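Local coordinates for ABC transporter substrate-binding protein (Vibrio cholerae, PDB 3LKV) that probably serves as the periplasmic substrate-binding component of an ABC transporter, and holds a phenylalanine molecule in its ligand pocket and zinc ions at separate sites, at residues I16-P20 / A21-T25; T25-G28 / L29-G32; I57-Q60 / I61-F65; A226-S229 / Y230-R233; D242-Q245 / I246-T250. All coordinates share one frame; numbering follows the deposited sequence.

How the interactions relate
All five contacts are local and partly buried, yet their chemistry follows their place in the fold. Interactions 1, 4 and 5 lie at helix N-termini round the bound phenylalanine, each offering a buried aromatic side chain (His19, Tyr230, Tyr243) to the pocket. Interactions 1 and 2 share Thr25 and run along helix 20-35; interaction 5 packs on both from helix 243-258, its centre about 7 Å from that of interaction 2, with a probable Asp31-Tyr244 hydrogen bond between them. Interaction 4 meets interaction 1 where Ser229 touches Pro20. Interaction 2 bears an exposed Gln27. Interaction 3 stands apart, farthest from the chain centre, pairing a buried alanine and isoleucine side with exposed Gln60 and Arg63.

Interaction 1: I16-P20 / A21-T25; sequences IVEHP and ALDAT. With PHE (phenylalanine), chain B.
The imidazole of His19 carries CG of Leu22 over one face, 3.2 Å above the ring plane and offset toward the rim. The leucine makes a CH-pi contact, CG 3.7 Å from the His19 ring centroid, while CE2 of the bound phenylalanine sits at the ring's edge, in the plane. The ring is brought there by a chi1 of 63°, which sets CG of His19 between its own backbone N and carbonyl carbon and folds the imidazole back over the first helical turn. Its two nitrogens are both engaged: NE2 bonds Asn203, and ND1 is hydrogen-bonded to a water 2.7 Å away, and that water accepts from Ala21 N, so the ring's rotation is fixed from both ends. Leu22 then divides its branches, CD1 packing 3.9 Å from Ile16 CG2 and CD2 lying 3.9 Å from CD2 of the ligand. Ala21 CB comes closer still, 3.5 Å from the ligand's CE2. On the main chain, His19 O accepts a nearly straight bond from Asp23 N (3.0 Å, 169°). A loop leaving strand 9-15 and an N-cap residue that turns its side chain to the ligand form one wall of the phenylalanine pocket, as expected of a periplasmic-binding-protein fold.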
loop_
_atom_site.group_PDB
_atom_site.type_symbol
_atom_site.label_atom_id
_atom_site.label_comp_id
_atom_site.label_asym_id
_atom_site.label_seq_id
_atom_site.Cartn_x
_atom_site.Cartn_y
_atom_site.Cartn_z
ATOM N N ILE A 16 5.844 -16.696 -0.818
ATOM C CA ILE A 16 5.380 -17.909 -0.161
ATOM C C ILE A 16 4.584 -17.617 1.123
ATOM O O ILE A 16 3.582 -18.298 1.436
ATOM C CB ILE A 16 6.559 -18.910 0.045
ATOM C CG1 ILE A 16 6.090 -20.232 0.631
ATOM C CG2 ILE A 16 7.695 -18.285 0.880
ATOM C CD1 ILE A 16 5.038 -21.013 -0.182
ATOM N N VAL A 17 5.048 -16.632 1.889
ATOM C CA VAL A 17 4.434 -16.300 3.165
ATOM C C VAL A 17 4.897 -14.908 3.530
ATOM O O VAL A 17 5.943 -14.435 3.054
ATOM C CB VAL A 17 4.775 -17.354 4.278
ATOM C CG1 VAL A 17 6.205 -17.187 4.786
ATOM C CG2 VAL A 17 3.782 -17.242 5.486
ATOM N N GLU A 18 4.112 -14.213 4.351
ATOM C CA GLU A 18 4.576 -12.924 4.951
ATOM C C GLU A 18 5.438 -13.182 6.175
ATOM O O GLU A 18 4.951 -13.605 7.185
ATOM C CB GLU A 18 3.369 -12.044 5.296
ATOM C CG GLU A 18 2.670 -11.695 3.974
ATOM C CD GLU A 18 1.402 -10.860 4.076
ATOM O OE1 GLU A 18 0.891 -10.631 5.177
ATOM O OE2 GLU A 18 0.910 -10.423 2.998
ATOM N N HIS A 19 6.753 -13.038 6.022
ATOM C CA HIS A 19 7.650 -12.863 7.156
ATOM C C HIS A 19 8.558 -11.679 6.860
ATOM O O HIS A 19 8.685 -11.284 5.709
ATOM C CB HIS A 19 8.406 -14.166 7.536
ATOM C CG HIS A 19 9.332 -14.728 6.493
ATOM N ND1 HIS A 19 10.610 -14.259 6.300
ATOM C CD2 HIS A 19 9.211 -15.805 5.679
ATOM C CE1 HIS A 19 11.216 -14.985 5.374
ATOM N NE2 HIS A 19 10.391 -15.933 4.982
ATOM N N PRO A 20 9.134 -11.061 7.905
ATOM C CA PRO A 20 9.732 -9.745 7.667
ATOM C C PRO A 20 10.762 -9.656 6.547
ATOM O O PRO A 20 10.729 -8.683 5.795
ATOM C CB PRO A 20 10.368 -9.404 9.030
ATOM C CG PRO A 20 9.434 -10.045 10.070
ATOM C CD PRO A 20 8.891 -11.317 9.352
ATOM N N ALA A 21 11.641 -10.658 6.389
ATOM C CA ALA A 21 12.634 -10.582 5.302
ATOM C C ALA A 21 11.966 -10.484 3.926
ATOM O O ALA A 21 12.392 -9.709 3.036
ATOM C CB ALA A 21 13.608 -11.730 5.318
ATOM N N LEU A 22 10.930 -11.274 3.721
ATOM C CA LEU A 22 10.301 -11.268 2.391
ATOM C C LEU A 22 9.481 -10.021 2.167
ATOM O O LEU A 22 9.421 -9.518 1.028
ATOM C CB LEU A 22 9.446 -12.482 2.178
ATOM C CG LEU A 22 10.197 -13.815 2.344
ATOM C CD1 LEU A 22 9.258 -14.895 1.993
ATOM C CD2 LEU A 22 11.443 -13.880 1.489
ATOM N N ASP A 23 8.869 -9.516 3.238
ATOM C CA ASP A 23 8.170 -8.244 3.162
ATOM C C ASP A 23 9.122 -7.091 2.892
ATOM O O ASP A 23 8.731 -6.160 2.208
ATOM C CB ASP A 23 7.334 -7.950 4.408
ATOM C CG ASP A 23 6.105 -8.884 4.519
ATOM O OD1 ASP A 23 5.776 -9.684 3.591
ATOM O OD2 ASP A 23 5.456 -8.831 5.573
ATOM N N ALA A 24 10.346 -7.141 3.405
ATOM C CA ALA A 24 11.296 -6.074 3.122
ATOM C C ALA A 24 11.725 -6.183 1.655
ATOM O O ALA A 24 11.937 -5.190 1.001
ATOM C CB ALA A 24 12.545 -6.118 4.062
ATOM N N THR A 25 11.885 -7.402 1.160
ATOM C CA THR A 25 12.259 -7.587 -0.208
ATOM C C THR A 25 11.198 -6.987 -1.107
ATOM O O THR A 25 11.503 -6.280 -2.050
ATOM C CB THR A 25 12.437 -9.061 -0.540
ATOM O OG1 THR A 25 13.463 -9.601 0.301
ATOM C CG2 THR A 25 12.850 -9.233 -1.950
HETATM N N PHE B . 16.101 -17.598 0.705
HETATM C CA PHE B . 14.761 -18.159 1.141
HETATM C C PHE B . 14.184 -19.022 -0.015
HETATM O O PHE B . 14.998 -19.425 -0.896
HETATM C CB PHE B . 13.797 -17.056 1.604
HETATM C CG PHE B . 14.112 -16.526 3.000
HETATM C CD1 PHE B . 13.841 -17.309 4.137
HETATM C CD2 PHE B . 14.688 -15.288 3.181
HETATM C CE1 PHE B . 14.146 -16.865 5.383
HETATM C CE2 PHE B . 14.987 -14.829 4.428
HETATM C CZ PHE B . 14.736 -15.597 5.545
HETATM O OXT PHE B . 12.983 -19.362 -0.097
HETATM O O HOH W 1 12.047 -13.064 8.264
#

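Interaction 2: T25-G28 / L29-G32; sequences TRQG and LLDG
Gln27 and Asp31 reach each other one turn apart on helix 20-35, the connecting helix of the beta-alpha-beta unit formed with strands 9-15 and 44-50. Gln27 NE2 donates to Asp31 OD1 over 2.8 Å, an i to i+4 side-chain bond on the side of the helix next to Tyr244. OD1 lies within 2° of the amide plane, but the bond is bent (145° at the hydrogen) and meets the carboxylate from above its plane. A bend at chi2 (60°) in Gln27 turns the amide forward along the helix toward Asp31. The other carboxylate oxygen, OD2, is taken by the hydroxyl of Tyr244 on helix 243-258, so the two oxygens of Asp31 serve different elements and the group is pinned from two directions.

Beneath them the main chain is satisfied by regular helical bonds. Thr25 O, Arg26 O, Gln27 O and Gly28 O accept in turn from the amides of Leu29, Leu30, Asp31 and Gly32, the last being 2.8 Å long. Thr25 OG1 turns back to Ala21 O. Arg26 spends its charged end on the preceding turn and strand: NH1 pairs with Asp23 and Gln15, while Tyr48 provides a cation-pi contact.

The apolar side of the same turns faces the sheet, Leu29 lying against Phe46 and Val74 and Leu30 also against Phe46. Leu30 also borders the polar pair, its CD2 3.8 Å from Gln27 NE2.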
loop_
_atom_site.group_PDB
_atom_site.type_symbol
_atom_site.label_atom_id
_atom_site.label_comp_id
_atom_site.label_asym_id
_atom_site.label_seq_id
_atom_site.Cartn_x
_atom_site.Cartn_y
_atom_site.Cartn_z
ATOM N N THR A 25 11.885 -7.402 1.160
ATOM C CA THR A 25 12.259 -7.587 -0.208
ATOM C C THR A 25 11.198 -6.987 -1.107
ATOM O O THR A 25 11.503 -6.280 -2.050
ATOM C CB THR A 25 12.437 -9.061 -0.540
ATOM O OG1 THR A 25 13.463 -9.601 0.301
ATOM C CG2 THR A 25 12.850 -9.233 -1.950
ATOM N N ARG A 26 9.941 -7.256 -0.792
ATOM C CA ARG A 26 8.839 -6.751 -1.588
ATOM C C ARG A 26 8.748 -5.219 -1.546
ATOM O O ARG A 26 8.466 -4.602 -2.557
ATOM C CB ARG A 26 7.521 -7.384 -1.132
ATOM C CG ARG A 26 6.371 -7.011 -2.038
ATOM C CD ARG A 26 5.129 -7.767 -1.818
ATOM N NE ARG A 26 4.298 -7.135 -0.787
ATOM C CZ ARG A 26 4.202 -7.560 0.465
ATOM N NH1 ARG A 26 4.898 -8.603 0.889
ATOM N NH2 ARG A 26 3.432 -6.933 1.306
ATOM N N GLN A 27 8.974 -4.612 -0.388
ATOM C CA GLN A 27 8.944 -3.154 -0.293
ATOM C C GLN A 27 10.082 -2.543 -1.109
ATOM O O GLN A 27 9.944 -1.500 -1.787
ATOM C CB GLN A 27 9.098 -2.721 1.163
ATOM C CG GLN A 27 8.897 -1.199 1.374
ATOM C CD GLN A 27 7.521 -0.710 0.940
ATOM O OE1 GLN A 27 6.522 -1.144 1.491
ATOM N NE2 GLN A 27 7.461 0.219 -0.041
ATOM N N GLY A 28 11.226 -3.186 -1.008
ATOM C CA GLY A 28 12.388 -2.776 -1.786
ATOM C C GLY A 28 12.156 -2.800 -3.291
ATOM O O GLY A 28 12.580 -1.892 -4.021
ATOM N N LEU A 29 11.459 -3.827 -3.743
ATOM C CA LEU A 29 11.126 -3.933 -5.132
ATOM C C LEU A 29 10.227 -2.766 -5.592
ATOM O O LEU A 29 10.452 -2.161 -6.649
ATOM C CB LEU A 29 10.442 -5.265 -5.380
ATOM C CG LEU A 29 9.805 -5.399 -6.769
ATOM C CD1 LEU A 29 10.842 -5.225 -7.873
ATOM C CD2 LEU A 29 9.119 -6.781 -6.868
ATOM N N LEU A 30 9.177 -2.527 -4.805
ATOM C CA LEU A 30 8.267 -1.464 -5.047
ATOM C C LEU A 30 8.977 -0.084 -5.105
ATOM O O LEU A 30 8.742 0.681 -6.028
ATOM C CB LEU A 30 7.173 -1.471 -3.973
ATOM C CG LEU A 30 6.008 -0.475 -4.151
ATOM C CD1 LEU A 30 5.203 -0.869 -5.458
ATOM C CD2 LEU A 30 5.086 -0.413 -2.879
ATOM N N ASP A 31 9.838 0.211 -4.132
ATOM C CA ASP A 31 10.554 1.504 -4.084
ATOM C C ASP A 31 11.574 1.597 -5.213
ATOM O O ASP A 31 11.736 2.643 -5.829
ATOM C CB ASP A 31 11.261 1.701 -2.741
ATOM C CG ASP A 31 10.282 1.720 -1.532
ATOM O OD1 ASP A 31 9.052 1.814 -1.746
ATOM O OD2 ASP A 31 10.770 1.643 -0.374
ATOM N N GLY A 32 12.228 0.486 -5.527
ATOM C CA GLY A 32 13.184 0.492 -6.624
ATOM C C GLY A 32 12.488 0.720 -7.962
ATOM O O GLY A 32 13.016 1.427 -8.829
#

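Interaction 3: I57-Q60 / I61-F65; sequences IAVQ and IARQF
Residues 57-65 form continuous alpha-helix, with Ile57 O, Ala58 O, Val59 O and Gln60 O each accepting from the amide four residues on, the shortest bond being Ile61 N to Ile57 O at 2.8 Å. On the outer surface Val59 and Arg63 lie side by side and point the same way. Val59 CG1 sits over the centre of the guanidinium, 3.2 Å above its plane and 3.3 Å from Arg63 CZ. Two torsions arrange this: CG1 stands anti to the backbone N of Val59 (chi1 167°), and Arg63 is stretched straight from CG to NE, laying its flat end across the methyl. Farther round the helix Ile57 CG2 packs 3.8 Å from Ile61 CD1, and Ile61 goes on to meet Ala51, Lys49 and Ser14. Ala58 and Ala62 form a small-residue side against helix 78-87, while Gln64 OE1 is hydrogen-bonded to Thr8 of the second subunit. The helix thus sorts its chemistry by side: small and branched apolar groups toward the neighbouring strands and helix, an amide toward the partner chain, and on the outside a cationic group, one face of which is covered by a methyl in an apolar contact that makes no use of its N-H groups.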
loop_
_atom_site.group_PDB
_atom_site.type_symbol
_atom_site.label_atom_id
_atom_site.label_comp_id
_atom_site.label_asym_id
_atom_site.label_seq_id
_atom_site.Cartn_x
_atom_site.Cartn_y
_atom_site.Cartn_z
ATOM N N ILE A 57 -1.289 -23.347 -2.514
ATOM C CA ILE A 57 -1.716 -21.988 -2.858
ATOM C C ILE A 57 -0.657 -21.376 -3.765
ATOM O O ILE A 57 -1.001 -20.677 -4.707
ATOM C CB ILE A 57 -2.029 -21.118 -1.612
ATOM C CG1 ILE A 57 -3.107 -21.827 -0.786
ATOM C CG2 ILE A 57 -2.577 -19.650 -2.019
ATOM C CD1 ILE A 57 -3.378 -21.146 0.661
ATOM N N ALA A 58 0.618 -21.655 -3.506
ATOM C CA ALA A 58 1.660 -21.196 -4.406
ATOM C C ALA A 58 1.352 -21.606 -5.880
ATOM O O ALA A 58 1.511 -20.805 -6.804
ATOM C CB ALA A 58 2.992 -21.733 -3.964
ATOM N N VAL A 59 0.870 -22.825 -6.076
ATOM C CA VAL A 59 0.561 -23.306 -7.411
ATOM C C VAL A 59 -0.667 -22.559 -7.952
ATOM O O VAL A 59 -0.666 -22.073 -9.086
ATOM C CB VAL A 59 0.326 -24.821 -7.383
ATOM C CG1 VAL A 59 -0.325 -25.352 -8.733
ATOM C CG2 VAL A 59 1.666 -25.518 -7.051
ATOM N N GLN A 60 -1.680 -22.372 -7.116
ATOM C CA GLN A 60 -2.860 -21.653 -7.580
ATOM C C GLN A 60 -2.600 -20.199 -7.923
ATOM O O GLN A 60 -3.183 -19.664 -8.841
ATOM C CB GLN A 60 -3.990 -21.836 -6.554
ATOM C CG GLN A 60 -4.508 -23.278 -6.734
ATOM C CD GLN A 60 -5.559 -23.723 -5.750
ATOM O OE1 GLN A 60 -5.533 -23.326 -4.587
ATOM N NE2 GLN A 60 -6.492 -24.596 -6.220
ATOM N N ILE A 61 -1.717 -19.565 -7.163
ATOM C CA ILE A 61 -1.329 -18.206 -7.427
ATOM C C ILE A 61 -0.636 -18.137 -8.790
ATOM O O ILE A 61 -0.990 -17.298 -9.631
ATOM C CB ILE A 61 -0.429 -17.668 -6.339
ATOM C CG1 ILE A 61 -1.259 -17.363 -5.099
ATOM C CG2 ILE A 61 0.306 -16.418 -6.788
ATOM C CD1 ILE A 61 -0.376 -17.139 -3.871
ATOM N N ALA A 62 0.310 -19.044 -9.015
ATOM C CA ALA A 62 1.043 -19.083 -10.289
ATOM C C ALA A 62 0.079 -19.230 -11.458
ATOM O O ALA A 62 0.170 -18.479 -12.451
ATOM C CB ALA A 62 2.140 -20.215 -10.283
ATOM N N ARG A 63 -0.893 -20.117 -11.341
ATOM C CA ARG A 63 -1.848 -20.335 -12.436
ATOM C C ARG A 63 -2.750 -19.106 -12.659
ATOM O O ARG A 63 -3.042 -18.758 -13.786
ATOM C CB ARG A 63 -2.738 -21.567 -12.192
ATOM C CG ARG A 63 -1.898 -22.862 -12.051
ATOM C CD ARG A 63 -2.761 -24.036 -11.597
ATOM N NE ARG A 63 -1.982 -25.253 -11.652
ATOM C CZ ARG A 63 -2.311 -26.402 -11.092
ATOM N NH1 ARG A 63 -3.434 -26.531 -10.411
ATOM N NH2 ARG A 63 -1.494 -27.443 -11.214
ATOM N N GLN A 64 -3.191 -18.472 -11.585
ATOM C CA GLN A 64 -4.078 -17.306 -11.712
ATOM C C GLN A 64 -3.303 -16.177 -12.339
ATOM O O GLN A 64 -3.789 -15.539 -13.254
ATOM C CB GLN A 64 -4.512 -16.837 -10.328
ATOM C CG GLN A 64 -5.610 -15.763 -10.356
ATOM C CD GLN A 64 -6.469 -15.868 -9.081
ATOM O OE1 GLN A 64 -5.953 -15.988 -7.940
ATOM N NE2 GLN A 64 -7.782 -15.878 -9.271
ATOM N N PHE A 65 -2.081 -15.948 -11.839
ATOM C CA PHE A 65 -1.272 -14.847 -12.360
ATOM C C PHE A 65 -0.928 -15.069 -13.823
ATOM O O PHE A 65 -1.013 -14.137 -14.639
ATOM C CB PHE A 65 0.044 -14.669 -11.589
ATOM C CG PHE A 65 -0.055 -13.858 -10.329
ATOM C CD1 PHE A 65 -1.112 -13.015 -10.067
ATOM C CD2 PHE A 65 0.973 -13.899 -9.416
ATOM C CE1 PHE A 65 -1.169 -12.268 -8.863
ATOM C CE2 PHE A 65 0.929 -13.129 -8.262
ATOM C CZ PHE A 65 -0.139 -12.331 -7.997
#

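Interaction 4: A226-S229 / Y230-R233; sequences AATS and YVER
With chi1 at -57°, the ring of Tyr230 swings beside its own backbone N and comes under Ala227, and a chi2 of -19° sets its rotation so that its face meets the alanine methyl, in the turn that leads from strand 223-225 into the short helix 228-232 of a beta-alpha-beta unit. The methyl stands almost squarely over the ring: Ala227 CB lies 3.9 Å from the centroid and only 6° off the ring normal, a CH-pi contact over the centre of the face. The same two residues are tied through the backbone, since Tyr230 N donates to Ala227 O over 2.9 Å. That donor comes from well above the carbonyl plane, as in a tight turn at a helix start rather than a regular alpha-helical bond.

The methyl on one face and the hydroxyl bond to Leu200 O at the far end help to fix the ring. Tyr230 also packs on Ile209 and Ala199, and it lines the pocket of the bound phenylalanine.

The short helix is weakly bonded throughout, and Thr228 O, a likely acceptor for Glu232 N, is placed less surely. On the outer side, Glu232 runs back along the turn with its chain extended beyond CG. Its carboxylate reaches residues about one turn earlier, OE2 lying 3.9 Å from Thr228 CG2 and OE1 3.7 Å from Ser229 CA.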
loop_
_atom_site.group_PDB
_atom_site.type_symbol
_atom_site.label_atom_id
_atom_site.label_comp_id
_atom_site.label_asym_id
_atom_site.label_seq_id
_atom_site.Cartn_x
_atom_site.Cartn_y
_atom_site.Cartn_z
ATOM N N ALA A 226 20.575 -16.589 10.705
ATOM C CA ALA A 226 21.118 -16.337 9.353
ATOM C C ALA A 226 20.480 -15.074 8.760
ATOM O O ALA A 226 20.835 -14.624 7.658
ATOM C CB ALA A 226 20.884 -17.586 8.474
ATOM N N ALA A 227 19.524 -14.517 9.487
ATOM C CA ALA A 227 18.787 -13.330 9.048
ATOM C C ALA A 227 18.670 -12.375 10.221
ATOM O O ALA A 227 18.424 -12.798 11.341
ATOM C CB ALA A 227 17.372 -13.709 8.550
ATOM N N THR A 228 18.759 -11.098 9.929
ATOM C CA THR A 228 18.600 -9.998 10.905
ATOM C C THR A 228 17.242 -10.000 11.581
ATOM O O THR A 228 17.140 -9.716 12.779
ATOM C CB THR A 228 18.781 -8.673 10.195
ATOM O OG1 THR A 228 20.042 -8.699 9.544
ATOM C CG2 THR A 228 18.716 -7.483 11.142
ATOM N N SER A 229 16.200 -10.330 10.829
ATOM C CA SER A 229 14.870 -10.435 11.409
ATOM C C SER A 229 14.907 -11.430 12.592
ATOM O O SER A 229 14.139 -11.306 13.533
ATOM C CB SER A 229 13.829 -10.842 10.356
ATOM O OG SER A 229 14.229 -12.035 9.645
ATOM N N TYR A 230 15.811 -12.396 12.576
ATOM C CA TYR A 230 15.824 -13.337 13.695
ATOM C C TYR A 230 16.402 -12.722 14.995
ATOM O O TYR A 230 15.933 -13.059 16.083
ATOM C CB TYR A 230 16.571 -14.602 13.347
ATOM C CG TYR A 230 16.069 -15.369 12.140
ATOM C CD1 TYR A 230 14.807 -15.194 11.632
ATOM C CD2 TYR A 230 16.861 -16.348 11.575
ATOM C CE1 TYR A 230 14.375 -15.906 10.546
ATOM C CE2 TYR A 230 16.438 -17.101 10.511
ATOM C CZ TYR A 230 15.207 -16.869 9.983
ATOM O OH TYR A 230 14.824 -17.634 8.919
ATOM N N VAL A 231 17.378 -11.819 14.871
ATOM C CA VAL A 231 18.025 -11.178 16.018
ATOM C C VAL A 231 17.008 -10.249 16.660
ATOM O O VAL A 231 16.890 -10.188 17.901
ATOM C CB VAL A 231 19.348 -10.449 15.638
ATOM C CG1 VAL A 231 19.081 -9.206 14.810
ATOM C CG2 VAL A 231 20.083 -9.998 16.850
ATOM N N GLU A 232 16.204 -9.604 15.814
ATOM C CA GLU A 232 15.109 -8.755 16.282
ATOM C C GLU A 232 14.175 -9.535 17.222
ATOM O O GLU A 232 13.604 -8.936 18.131
ATOM C CB GLU A 232 14.320 -8.135 15.103
ATOM C CG GLU A 232 15.018 -6.899 14.468
ATOM C CD GLU A 232 14.605 -6.600 13.003
ATOM O OE1 GLU A 232 13.565 -7.107 12.513
ATOM O OE2 GLU A 232 15.336 -5.835 12.339
ATOM N N ARG A 233 14.044 -10.861 17.058
ATOM C CA ARG A 233 13.105 -11.623 17.890
ATOM C C ARG A 233 13.778 -12.391 18.991
ATOM O O ARG A 233 13.125 -13.219 19.608
ATOM C CB ARG A 233 12.334 -12.636 17.038
ATOM C CG ARG A 233 11.448 -12.023 15.982
ATOM C CD ARG A 233 10.332 -11.187 16.591
ATOM N NE ARG A 233 9.643 -10.577 15.462
ATOM C CZ ARG A 233 8.687 -9.644 15.516
ATOM N NH1 ARG A 233 8.145 -9.213 14.366
ATOM N NH2 ARG A 233 8.269 -9.147 16.692
#

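Interaction 5: D242-Q245 / I246-T250; sequences DYYQ and IGVQT. With PHE (phenylalanine), chain B.
The phenylalanine pocket is bordered here by the first turn of helix 243-258, where Tyr243 and Ile246 lie side by side and point the same way. Ile246 CD1 reaches Tyr243 CD2 at 3.6 Å, and the phenol continues past it to the ligand, its OH 3.5 Å from CE2 of the bound phenylalanine. That hydroxyl is itself bonded to Asp122, a residue that also binds the ligand by hydrogen bond, so Asp122 fixes the far end of the tyrosine and holds the ligand too.

Tyr244, next along, goes elsewhere. With CG opposite its backbone N (chi1 175°) the ring crosses over the following turn, placing CE2 3.7 Å from Val248 CG2, while its far end goes to helix 20-35 at Asp31. Gln245 bends at chi2 and runs alongside Val248, its OE1 3.9 Å from Val248 CB.

Asp242 is the N-cap of the helix. OD1 accepts from Gln245 N over 3.3 Å and weakly from Tyr244 N; the longer bond approaches from well above the carboxylate plane. Asp242 O accepts from Ile246 N, and regular bonds follow from Gly247, Val248 and Gln249. One turn on, Ile246 O is gripped by Thr250 N and Thr250 OG1 from opposite faces. An N-capping aspartate followed by a tyrosine that reaches the ligand marks a helix N-terminus lying at the binding cleft, as in periplasmic-binding-protein folds.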
loop_
_atom_site.group_PDB
_atom_site.type_symbol
_atom_site.label_atom_id
_atom_site.label_comp_id
_atom_site.label_asym_id
_atom_site.label_seq_id
_atom_site.Cartn_x
_atom_site.Cartn_y
_atom_site.Cartn_z
ATOM N N ASP A 242 20.732 -7.652 3.670
ATOM C CA ASP A 242 19.784 -6.558 3.756
ATOM C C ASP A 242 18.719 -6.839 2.683
ATOM O O ASP A 242 18.947 -6.606 1.510
ATOM C CB ASP A 242 20.504 -5.214 3.509
ATOM C CG ASP A 242 19.552 -4.028 3.543
ATOM O OD1 ASP A 242 18.304 -4.215 3.485
ATOM O OD2 ASP A 242 20.058 -2.902 3.628
ATOM N N TYR A 243 17.583 -7.382 3.091
ATOM C CA TYR A 243 16.602 -7.844 2.107
ATOM C C TYR A 243 15.922 -6.652 1.401
ATOM O O TYR A 243 15.460 -6.789 0.272
ATOM C CB TYR A 243 15.610 -8.842 2.731
ATOM C CG TYR A 243 16.238 -10.188 2.899
ATOM C CD1 TYR A 243 16.906 -10.539 4.074
ATOM C CD2 TYR A 243 16.221 -11.097 1.868
ATOM C CE1 TYR A 243 17.527 -11.797 4.187
ATOM C CE2 TYR A 243 16.830 -12.319 1.960
ATOM C CZ TYR A 243 17.503 -12.680 3.106
ATOM O OH TYR A 243 18.094 -13.922 3.193
ATOM N N TYR A 244 15.867 -5.483 2.056
ATOM C CA TYR A 244 15.287 -4.306 1.386
ATOM C C TYR A 244 16.153 -3.990 0.159
ATOM O O TYR A 244 15.633 -3.806 -0.904
ATOM C CB TYR A 244 15.141 -3.116 2.341
ATOM C CG TYR A 244 14.660 -1.870 1.670
ATOM C CD1 TYR A 244 13.313 -1.623 1.509
ATOM C CD2 TYR A 244 15.547 -0.929 1.192
ATOM C CE1 TYR A 244 12.852 -0.470 0.872
ATOM C CE2 TYR A 244 15.095 0.251 0.578
ATOM C CZ TYR A 244 13.748 0.461 0.405
ATOM O OH TYR A 244 13.289 1.616 -0.221
ATOM N N GLN A 245 17.476 -4.012 0.297
ATOM C CA GLN A 245 18.344 -3.689 -0.832
ATOM C C GLN A 245 18.311 -4.720 -1.917
ATOM O O GLN A 245 18.494 -4.405 -3.098
ATOM C CB GLN A 245 19.805 -3.463 -0.393
ATOM C CG GLN A 245 20.037 -2.161 0.416
ATOM C CD GLN A 245 19.464 -0.900 -0.265
ATOM O OE1 GLN A 245 19.475 -0.775 -1.493
ATOM N NE2 GLN A 245 18.946 0.004 0.542
ATOM N N ILE A 246 18.150 -5.966 -1.526
ATOM C CA ILE A 246 17.948 -7.033 -2.524
ATOM C C ILE A 246 16.673 -6.756 -3.323
ATOM O O ILE A 246 16.625 -6.931 -4.519
ATOM C CB ILE A 246 17.799 -8.414 -1.827
ATOM C CG1 ILE A 246 19.134 -8.859 -1.230
ATOM C CG2 ILE A 246 17.207 -9.492 -2.823
ATOM C CD1 ILE A 246 18.991 -10.132 -0.288
ATOM N N GLY A 247 15.618 -6.323 -2.657
ATOM C CA GLY A 247 14.415 -5.925 -3.378
ATOM C C GLY A 247 14.704 -4.764 -4.329
ATOM O O GLY A 247 14.303 -4.806 -5.482
ATOM N N VAL A 248 15.423 -3.746 -3.854
ATOM C CA VAL A 248 15.805 -2.639 -4.721
ATOM C C VAL A 248 16.579 -3.113 -5.940
ATOM O O VAL A 248 16.287 -2.712 -7.074
ATOM C CB VAL A 248 16.581 -1.530 -3.951
ATOM C CG1 VAL A 248 17.118 -0.410 -4.928
ATOM C CG2 VAL A 248 15.680 -0.933 -2.845
ATOM N N GLN A 249 17.503 -4.037 -5.763
ATOM C CA GLN A 249 18.223 -4.561 -6.935
ATOM C C GLN A 249 17.351 -5.412 -7.823
ATOM O O GLN A 249 17.603 -5.507 -9.018
ATOM C CB GLN A 249 19.399 -5.444 -6.549
ATOM C CG GLN A 249 20.580 -4.836 -5.859
ATOM C CD GLN A 249 21.608 -5.949 -5.502
ATOM O OE1 GLN A 249 22.012 -6.777 -6.342
ATOM N NE2 GLN A 249 21.982 -5.986 -4.252
ATOM N N THR A 250 16.366 -6.094 -7.250
ATOM C CA THR A 250 15.393 -6.828 -8.068
ATOM C C THR A 250 14.693 -5.917 -9.092
ATOM O O THR A 250 14.397 -6.336 -10.200
ATOM C CB THR A 250 14.343 -7.525 -7.197
ATOM O OG1 THR A 250 14.992 -8.300 -6.151
ATOM C CG2 THR A 250 13.428 -8.386 -8.074
HETATM N N PHE B . 16.101 -17.598 0.705
HETATM C CA PHE B . 14.761 -18.159 1.141
HETATM C C PHE B . 14.184 -19.022 -0.015
HETATM O O PHE B . 14.998 -19.425 -0.896
HETATM C CB PHE B . 13.797 -17.056 1.604
HETATM C CG PHE B . 14.112 -16.526 3.000
HETATM C CD1 PHE B . 13.841 -17.309 4.137
HETATM C CD2 PHE B . 14.688 -15.288 3.181
HETATM C CE1 PHE B . 14.146 -16.865 5.383
HETATM C CE2 PHE B . 14.987 -14.829 4.428
HETATM C CZ PHE B . 14.736 -15.597 5.545
HETATM O OXT PHE B . 12.983 -19.362 -0.097
#